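PDB 4R0J: pre-crRNA processing endonuclease from Streptococcus mutans, which probably binds CRISPR RNA precursors and cuts them as a Cas5 endonuclease of the type I-C system, in antiviral defence. Local coordinates for residues Asp138-Leu141 with Cys146-Leu149; Phe105-Asn110 with Gln116-Lys121. All blocks are in the same frame, centred on the assembly; numbering follows the deposited sequence.

Interaction 1: Asp138-Leu141 with Cys146-Leu149; sequences DIFL and CFGL
The ring of F147 receives F140 on one face and D138 at its edge. CE1 of F140 stands above that face, offset toward the rim, and lies 3.4 Å from F147 CE1; the two ring planes meet at 44°, too tilted for a stack and too flat for an edge-to-face pair. At the edge of F147, CG of D138 comes to 4.0 Å from CE1, its carboxylate plane almost perpendicular to the ring. The F140 ring in turn has the carbonyl oxygen of C146 near its plane at the edge. F140 and F147 form an antiparallel non-hydrogen-bonded pair, and although their CB atoms set off away from the opposite strand, both side chains place CG beside the backbone N (chi1 -66° and -77°), which lays the rings side by side and pointing the same way.

Two backbone hydrogen bonds flank this pair, G148 N to I139 O at 2.8 Å and L141 N to C146 O at 2.7 Å. The same two carbonyl oxygens also receive CA-H contacts, I139 O from F147 and C146 O from F140. On the other side of the same I139-G148 pair a water accepts from I139 N and donates to G148 O, bridging the strands where a direct bond is missing. Away from the two rings, L141 lays its CD1 3.9 Å from G148 CA, while its CB meets CB of C146.

This is a beta hairpin at the margin of the large antiparallel sheet, with the short, weakly bonded strand 139-140 as one of its two edge strands. I139 and L141 pack on I47 of helix 41-51, L141 also touches A20 of strand 19-20, and L149 pairs through its backbone with R16 of strand 11-17, the next strand inward.

Interaction 2: Phe105-Asn110 with Gln116-Lys121; sequences FIWNEN and QDRLPK
W107 and R118 run past each other in opposite directions, the aliphatic chain of the arginine spread over one face of the indole. CB of R118 sits over the five-membered ring, 3.7 Å from its centroid and 19° off the normal, in a CH-pi contact. From there the chain stays extended through CG and CD, CD reaching 3.6 Å from W107 CG, and this carries the guanidinium beyond the ring system. The charged group therefore lies over W107 CB, and NE of R118 lies 3.6 Å from W107 CB. The guanidinium and indole planes are only 9° apart. NH2 then makes a weak hydrogen bond of 3.2 Å to N108 O, which approaches the guanidinium at its edge.

R118 centres an inverse gamma turn between the 3-10 segment and helix 120-132, with L119 at the helix N-cap position; on the other segment, an Asx turn, with N108 OD1 accepting from N110 N, follows strand 97-107. The far end of the indole reaches this helix start: P120 N lies at its edge, in plane, and P120 CD is 3.8 Å from W107 CZ2. Y6 stacks on the W107 ring, and P120 also touches Y6. Close by, D117 forms a salt bridge with K122 and a hydrogen bond with T56, while N108 ND2 bonds to P55 O.

From the N terminus, the chain lays down several earlier strands and helix 41-51 before it reaches strand 97-107, whose end opens interaction 2. The short loop that follows is closed when 116-121 returns to the strand end, just as helix 120-132 begins. That helix leads on to strand 139-140, and interaction 1 closes a second short loop by folding 147-152 back against it. The two contacts are thus in series, neither nested nor crossed. They do not touch, their centres lying about 27 Å apart, yet both reach the same large antiparallel sheet: interaction 2 fastens the helix start to the end of an inner strand, and interaction 1 forms a hairpin at one edge of that sheet.

Interaction 1: Asp138-Leu141 with Cys146-Leu149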
ATOM      1  N   ASP A 138     -15.298   0.812   0.314  1.00 28.56           N
ATOM      2  CA  ASP A 138     -14.881   0.392  -1.015  1.00 27.68           C
ATOM      3  C   ASP A 138     -13.402   0.649  -1.179  1.00 34.45           C
ATOM      4  O   ASP A 138     -12.887   1.670  -0.713  1.00 30.41           O
ATOM      5  CB  ASP A 138     -15.668   1.144  -2.082  1.00 29.12           C
ATOM      6  CG  ASP A 138     -17.098   0.678  -2.181  1.00 40.68           C
ATOM      7  OD1 ASP A 138     -17.361  -0.495  -1.842  1.00 44.39           O
ATOM      8  OD2 ASP A 138     -17.955   1.485  -2.594  1.00 44.10           O
ATOM      9  N   ILE A 139     -12.723  -0.300  -1.821  1.00 28.79           N
ATOM     10  CA  ILE A 139     -11.296  -0.204  -2.060  1.00 26.56           C
ATOM     11  C   ILE A 139     -11.049   0.164  -3.516  1.00 27.18           C
ATOM     12  O   ILE A 139     -11.551  -0.494  -4.429  1.00 29.71           O
ATOM     13  CB  ILE A 139     -10.599  -1.549  -1.762  1.00 31.14           C
ATOM     14  CG1 ILE A 139     -10.864  -1.984  -0.313  1.00 33.91           C
ATOM     15  CG2 ILE A 139      -9.115  -1.462  -2.080  1.00 31.90           C
ATOM     16  CD1 ILE A 139     -10.568  -0.921   0.715  1.00 34.78           C
ATOM     17  N   PHE A 140     -10.272   1.223  -3.730  1.00 26.33           N
ATOM     18  CA  PHE A 140      -9.983   1.686  -5.084  1.00 29.40           C
ATOM     19  C   PHE A 140      -8.512   1.524  -5.432  1.00 27.00           C
ATOM     20  O   PHE A 140      -7.634   1.650  -4.577  1.00 30.31           O
ATOM     21  CB  PHE A 140     -10.373   3.156  -5.239  1.00 29.54           C
ATOM     22  CG  PHE A 140     -11.840   3.401  -5.144  1.00 29.95           C
ATOM     23  CD1 PHE A 140     -12.678   3.059  -6.187  1.00 31.36           C
ATOM     24  CD2 PHE A 140     -12.385   3.985  -4.011  1.00 32.02           C
ATOM     25  CE1 PHE A 140     -14.040   3.297  -6.108  1.00 35.83           C
ATOM     26  CE2 PHE A 140     -13.747   4.225  -3.927  1.00 36.15           C
ATOM     27  CZ  PHE A 140     -14.574   3.878  -4.976  1.00 38.24           C
ATOM     28  N   LEU A 141      -8.248   1.255  -6.702  1.00 29.83           N
ATOM     29  CA  LEU A 141      -6.880   1.084  -7.163  1.00 26.71           C
ATOM     30  C   LEU A 141      -6.508   2.185  -8.146  1.00 31.12           C
ATOM     31  O   LEU A 141      -5.941   1.907  -9.192  1.00 32.61           O
ATOM     32  CB  LEU A 141      -6.719  -0.276  -7.831  1.00 28.43           C
ATOM     33  CG  LEU A 141      -7.079  -1.472  -6.958  1.00 26.91           C
ATOM     34  CD1 LEU A 141      -6.944  -2.771  -7.746  1.00 29.64           C
ATOM     35  CD2 LEU A 141      -6.218  -1.500  -5.710  1.00 30.11           C
ATOM     36  N   CYS A 146     -11.687   1.816 -10.786  1.00 35.96           N
ATOM     37  CA  CYS A 146     -10.782   0.696 -10.534  1.00 33.54           C
ATOM     38  C   CYS A 146     -11.037   0.113  -9.150  1.00 31.95           C
ATOM     39  O   CYS A 146     -10.363   0.472  -8.195  1.00 36.06           O
ATOM     40  CB  CYS A 146      -9.325   1.157 -10.629  1.00 28.47           C
ATOM     41  SG  CYS A 146      -8.807   1.629 -12.296  1.00 40.22           S
ATOM     42  N   PHE A 147     -12.011  -0.785  -9.034  1.00 31.78           N
ATOM     43  CA  PHE A 147     -12.297  -1.375  -7.730  1.00 30.94           C
ATOM     44  C   PHE A 147     -11.322  -2.495  -7.402  1.00 30.76           C
ATOM     45  O   PHE A 147     -10.902  -3.238  -8.286  1.00 35.99           O
ATOM     46  CB  PHE A 147     -13.728  -1.904  -7.670  1.00 40.98           C
ATOM     47  CG  PHE A 147     -14.757  -0.827  -7.500  1.00 46.83           C
ATOM     48  CD1 PHE A 147     -15.135  -0.404  -6.233  1.00 52.26           C
ATOM     49  CD2 PHE A 147     -15.336  -0.225  -8.608  1.00 51.53           C
ATOM     50  CE1 PHE A 147     -16.088   0.593  -6.073  1.00 53.61           C
ATOM     51  CE2 PHE A 147     -16.283   0.771  -8.459  1.00 55.55           C
ATOM     52  CZ  PHE A 147     -16.659   1.181  -7.187  1.00 60.18           C
ATOM     53  N   GLY A 148     -10.983  -2.612  -6.125  1.00 31.21           N
ATOM     54  CA  GLY A 148     -10.136  -3.687  -5.653  1.00 33.21           C
ATOM     55  C   GLY A 148     -10.934  -4.636  -4.785  1.00 38.12           C
ATOM     56  O   GLY A 148     -11.950  -4.265  -4.202  1.00 37.20           O
ATOM     57  N   LEU A 149     -10.482  -5.878  -4.724  1.00 29.47           N
ATOM     58  CA  LEU A 149     -11.107  -6.885  -3.890  1.00 31.48           C
ATOM     59  C   LEU A 149     -10.076  -7.318  -2.857  1.00 34.80           C
ATOM     60  O   LEU A 149      -8.972  -7.733  -3.206  1.00 35.59           O
ATOM     61  CB  LEU A 149     -11.530  -8.075  -4.743  1.00 37.49           C
ATOM     62  CG  LEU A 149     -12.581  -9.027  -4.183  1.00 52.42           C
ATOM     63  CD1 LEU A 149     -13.901  -8.297  -4.000  1.00 53.17           C
ATOM     64  CD2 LEU A 149     -12.741 -10.221  -5.117  1.00 55.36           C
TER
HETATM   65  O   HOH W   1     -13.807  -2.889  -2.679  1.00 34.71           O

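Interaction 2: Phe105-Asn110 with Gln116-Lys121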
ATOM      1  N   PHE A 105      -0.233  -1.881  12.701  1.00 26.81           N
ATOM      2  CA  PHE A 105      -0.496  -0.515  13.136  1.00 25.24           C
ATOM      3  C   PHE A 105       0.192  -0.189  14.454  1.00 23.97           C
ATOM      4  O   PHE A 105       0.585  -1.084  15.211  1.00 29.13           O
ATOM      5  CB  PHE A 105      -1.999  -0.161  13.163  1.00 26.64           C
ATOM      6  CG  PHE A 105      -2.837  -0.994  14.103  1.00 27.32           C
ATOM      7  CD1 PHE A 105      -2.940  -0.670  15.459  1.00 28.83           C
ATOM      8  CD2 PHE A 105      -3.596  -2.052  13.619  1.00 27.24           C
ATOM      9  CE1 PHE A 105      -3.744  -1.419  16.320  1.00 29.23           C
ATOM     10  CE2 PHE A 105      -4.405  -2.795  14.466  1.00 29.55           C
ATOM     11  CZ  PHE A 105      -4.486  -2.475  15.823  1.00 30.48           C
ATOM     12  N   ILE A 106       0.385   1.108  14.670  1.00 29.02           N
ATOM     13  CA  ILE A 106       0.985   1.627  15.883  1.00 30.44           C
ATOM     14  C   ILE A 106       0.083   2.774  16.327  1.00 25.80           C
ATOM     15  O   ILE A 106      -0.740   3.249  15.546  1.00 27.20           O
ATOM     16  CB  ILE A 106       2.395   2.176  15.611  1.00 29.99           C
ATOM     17  CG1 ILE A 106       2.338   3.304  14.579  1.00 34.21           C
ATOM     18  CG2 ILE A 106       3.347   1.045  15.121  1.00 29.48           C
ATOM     19  CD1 ILE A 106       3.667   4.032  14.387  1.00 36.74           C
ATOM     20  N   TRP A 107       0.253   3.238  17.555  1.00 29.99           N
ATOM     21  CA  TRP A 107      -0.532   4.381  18.018  1.00 26.64           C
ATOM     22  C   TRP A 107      -0.018   5.652  17.346  1.00 31.89           C
ATOM     23  O   TRP A 107       1.182   5.816  17.134  1.00 33.99           O
ATOM     24  CB  TRP A 107      -0.484   4.523  19.545  1.00 28.67           C
ATOM     25  CG  TRP A 107      -0.991   3.327  20.307  1.00 35.43           C
ATOM     26  CD1 TRP A 107      -0.419   2.759  21.405  1.00 35.25           C
ATOM     27  CD2 TRP A 107      -2.162   2.549  20.020  1.00 34.42           C
ATOM     28  NE1 TRP A 107      -1.161   1.683  21.829  1.00 34.53           N
ATOM     29  CE2 TRP A 107      -2.231   1.522  20.986  1.00 34.47           C
ATOM     30  CE3 TRP A 107      -3.155   2.613  19.032  1.00 35.29           C
ATOM     31  CZ2 TRP A 107      -3.257   0.577  21.008  1.00 32.60           C
ATOM     32  CZ3 TRP A 107      -4.174   1.674  19.052  1.00 32.98           C
ATOM     33  CH2 TRP A 107      -4.215   0.669  20.032  1.00 30.82           C
ATOM     34  N   ASN A 108      -0.934   6.550  17.009  1.00 27.93           N
ATOM     35  CA  ASN A 108      -0.592   7.782  16.321  1.00 33.80           C
ATOM     36  C   ASN A 108      -0.036   8.810  17.306  1.00 36.83           C
ATOM     37  O   ASN A 108      -0.781   9.397  18.082  1.00 35.44           O
ATOM     38  CB  ASN A 108      -1.845   8.311  15.614  1.00 33.27           C
ATOM     39  CG  ASN A 108      -1.590   9.560  14.796  1.00 41.46           C
ATOM     40  OD1 ASN A 108      -0.516  10.164  14.857  1.00 37.55           O
ATOM     41  ND2 ASN A 108      -2.599   9.966  14.028  1.00 38.44           N
ATOM     42  N   GLU A 109       1.280   9.014  17.285  1.00 36.52           N
ATOM     43  CA  GLU A 109       1.922   9.938  18.213  1.00 42.30           C
ATOM     44  C   GLU A 109       1.370  11.355  18.084  1.00 40.59           C
ATOM     45  O   GLU A 109       1.435  12.136  19.026  1.00 47.07           O
ATOM     46  CB  GLU A 109       3.438   9.956  18.007  1.00 51.08           C
ATOM     47  CG  GLU A 109       3.884  10.586  16.695  1.00 65.79           C
ATOM     48  CD  GLU A 109       5.395  10.547  16.511  1.00 79.69           C
ATOM     49  OE1 GLU A 109       6.121  10.532  17.529  1.00 82.61           O
ATOM     50  OE2 GLU A 109       5.855  10.523  15.348  1.00 83.46           O
ATOM     51  N   ASN A 110       0.843  11.675  16.906  1.00 44.49           N
ATOM     52  CA  ASN A 110       0.296  13.004  16.638  1.00 48.62           C
ATOM     53  C   ASN A 110      -1.120  13.193  17.165  1.00 47.62           C
ATOM     54  O   ASN A 110      -1.650  14.303  17.141  1.00 55.86           O
ATOM     55  CB  ASN A 110       0.348  13.318  15.141  1.00 54.13           C
ATOM     56  CG  ASN A 110       1.762  13.554  14.646  1.00 63.92           C
ATOM     57  OD1 ASN A 110       2.559  14.224  15.306  1.00 71.91           O
ATOM     58  ND2 ASN A 110       2.082  12.998  13.486  1.00 65.71           N
ATOM     59  N   GLN A 116      -7.101   7.718  25.125  1.00 40.04           N
ATOM     60  CA  GLN A 116      -8.128   6.894  25.763  1.00 41.41           C
ATOM     61  C   GLN A 116      -8.662   5.780  24.848  1.00 39.56           C
ATOM     62  O   GLN A 116      -9.268   4.818  25.325  1.00 41.91           O
ATOM     63  CB  GLN A 116      -9.287   7.769  26.284  1.00 43.47           C
ATOM     64  CG  GLN A 116     -10.074   8.470  25.196  1.00 55.33           C
ATOM     65  CD  GLN A 116      -9.336   9.654  24.594  1.00 58.36           C
ATOM     66  OE1 GLN A 116      -8.389  10.176  25.183  1.00 55.14           O
ATOM     67  NE2 GLN A 116      -9.774  10.088  23.419  1.00 62.65           N
ATOM     68  N   ASP A 117      -8.428   5.902  23.543  1.00 38.74           N
ATOM     69  CA  ASP A 117      -8.896   4.897  22.588  1.00 37.86           C
ATOM     70  C   ASP A 117      -7.792   3.912  22.183  1.00 36.92           C
ATOM     71  O   ASP A 117      -7.976   3.091  21.280  1.00 34.81           O
ATOM     72  CB  ASP A 117      -9.479   5.569  21.336  1.00 36.01           C
ATOM     73  CG  ASP A 117     -10.245   4.596  20.453  1.00 44.25           C
ATOM     74  OD1 ASP A 117     -11.126   3.885  20.987  1.00 45.62           O
ATOM     75  OD2 ASP A 117      -9.972   4.549  19.226  1.00 41.30           O
ATOM     76  N   ARG A 118      -6.645   3.983  22.851  1.00 35.63           N
ATOM     77  CA  ARG A 118      -5.535   3.083  22.518  1.00 32.41           C
ATOM     78  C   ARG A 118      -5.758   1.733  23.188  1.00 37.73           C
ATOM     79  O   ARG A 118      -5.130   1.400  24.189  1.00 41.94           O
ATOM     80  CB  ARG A 118      -4.202   3.698  22.934  1.00 39.23           C
ATOM     81  CG  ARG A 118      -3.848   4.933  22.131  1.00 37.46           C
ATOM     82  CD  ARG A 118      -2.569   5.575  22.622  1.00 37.48           C
ATOM     83  NE  ARG A 118      -2.188   6.709  21.786  1.00 34.08           N
ATOM     84  CZ  ARG A 118      -1.038   7.363  21.902  1.00 44.26           C
ATOM     85  NH1 ARG A 118      -0.149   6.981  22.811  1.00 45.04           N
ATOM     86  NH2 ARG A 118      -0.766   8.383  21.101  1.00 41.76           N
ATOM     87  N   LEU A 119      -6.678   0.972  22.616  1.00 38.58           N
ATOM     88  CA  LEU A 119      -7.129  -0.293  23.162  1.00 38.39           C
ATOM     89  C   LEU A 119      -6.746  -1.391  22.180  1.00 39.79           C
ATOM     90  O   LEU A 119      -7.476  -1.644  21.220  1.00 41.96           O
ATOM     91  CB  LEU A 119      -8.640  -0.249  23.318  1.00 39.54           C
ATOM     92  CG  LEU A 119      -9.136   0.837  24.279  1.00 45.45           C
ATOM     93  CD1 LEU A 119     -10.609   1.166  24.042  1.00 50.56           C
ATOM     94  CD2 LEU A 119      -8.880   0.407  25.708  1.00 48.53           C
ATOM     95  N   PRO A 120      -5.589  -2.040  22.408  1.00 42.55           N
ATOM     96  CA  PRO A 120      -5.038  -3.012  21.454  1.00 42.37           C
ATOM     97  C   PRO A 120      -6.043  -4.090  21.037  1.00 45.58           C
ATOM     98  O   PRO A 120      -6.260  -4.283  19.843  1.00 46.35           O
ATOM     99  CB  PRO A 120      -3.882  -3.645  22.233  1.00 49.69           C
ATOM    100  CG  PRO A 120      -3.458  -2.598  23.186  1.00 50.10           C
ATOM    101  CD  PRO A 120      -4.714  -1.870  23.583  1.00 42.75           C
ATOM    102  N   LYS A 121      -6.644  -4.775  22.009  1.00 50.10           N
ATOM    103  CA  LYS A 121      -7.592  -5.845  21.706  1.00 51.11           C
ATOM    104  C   LYS A 121      -8.734  -5.369  20.809  1.00 51.56           C
ATOM    105  O   LYS A 121      -9.104  -6.051  19.855  1.00 50.79           O
ATOM    106  CB  LYS A 121      -8.149  -6.464  22.988  1.00 54.27           C
ATOM    107  CG  LYS A 121      -7.126  -7.245  23.799  1.00 64.96           C
ATOM    108  CD  LYS A 121      -7.767  -7.872  25.029  1.00 76.64           C
ATOM    109  CE  LYS A 121      -6.768  -8.710  25.815  1.00 85.81           C
ATOM    110  NZ  LYS A 121      -6.211  -9.817  24.989  1.00 90.80           N
TER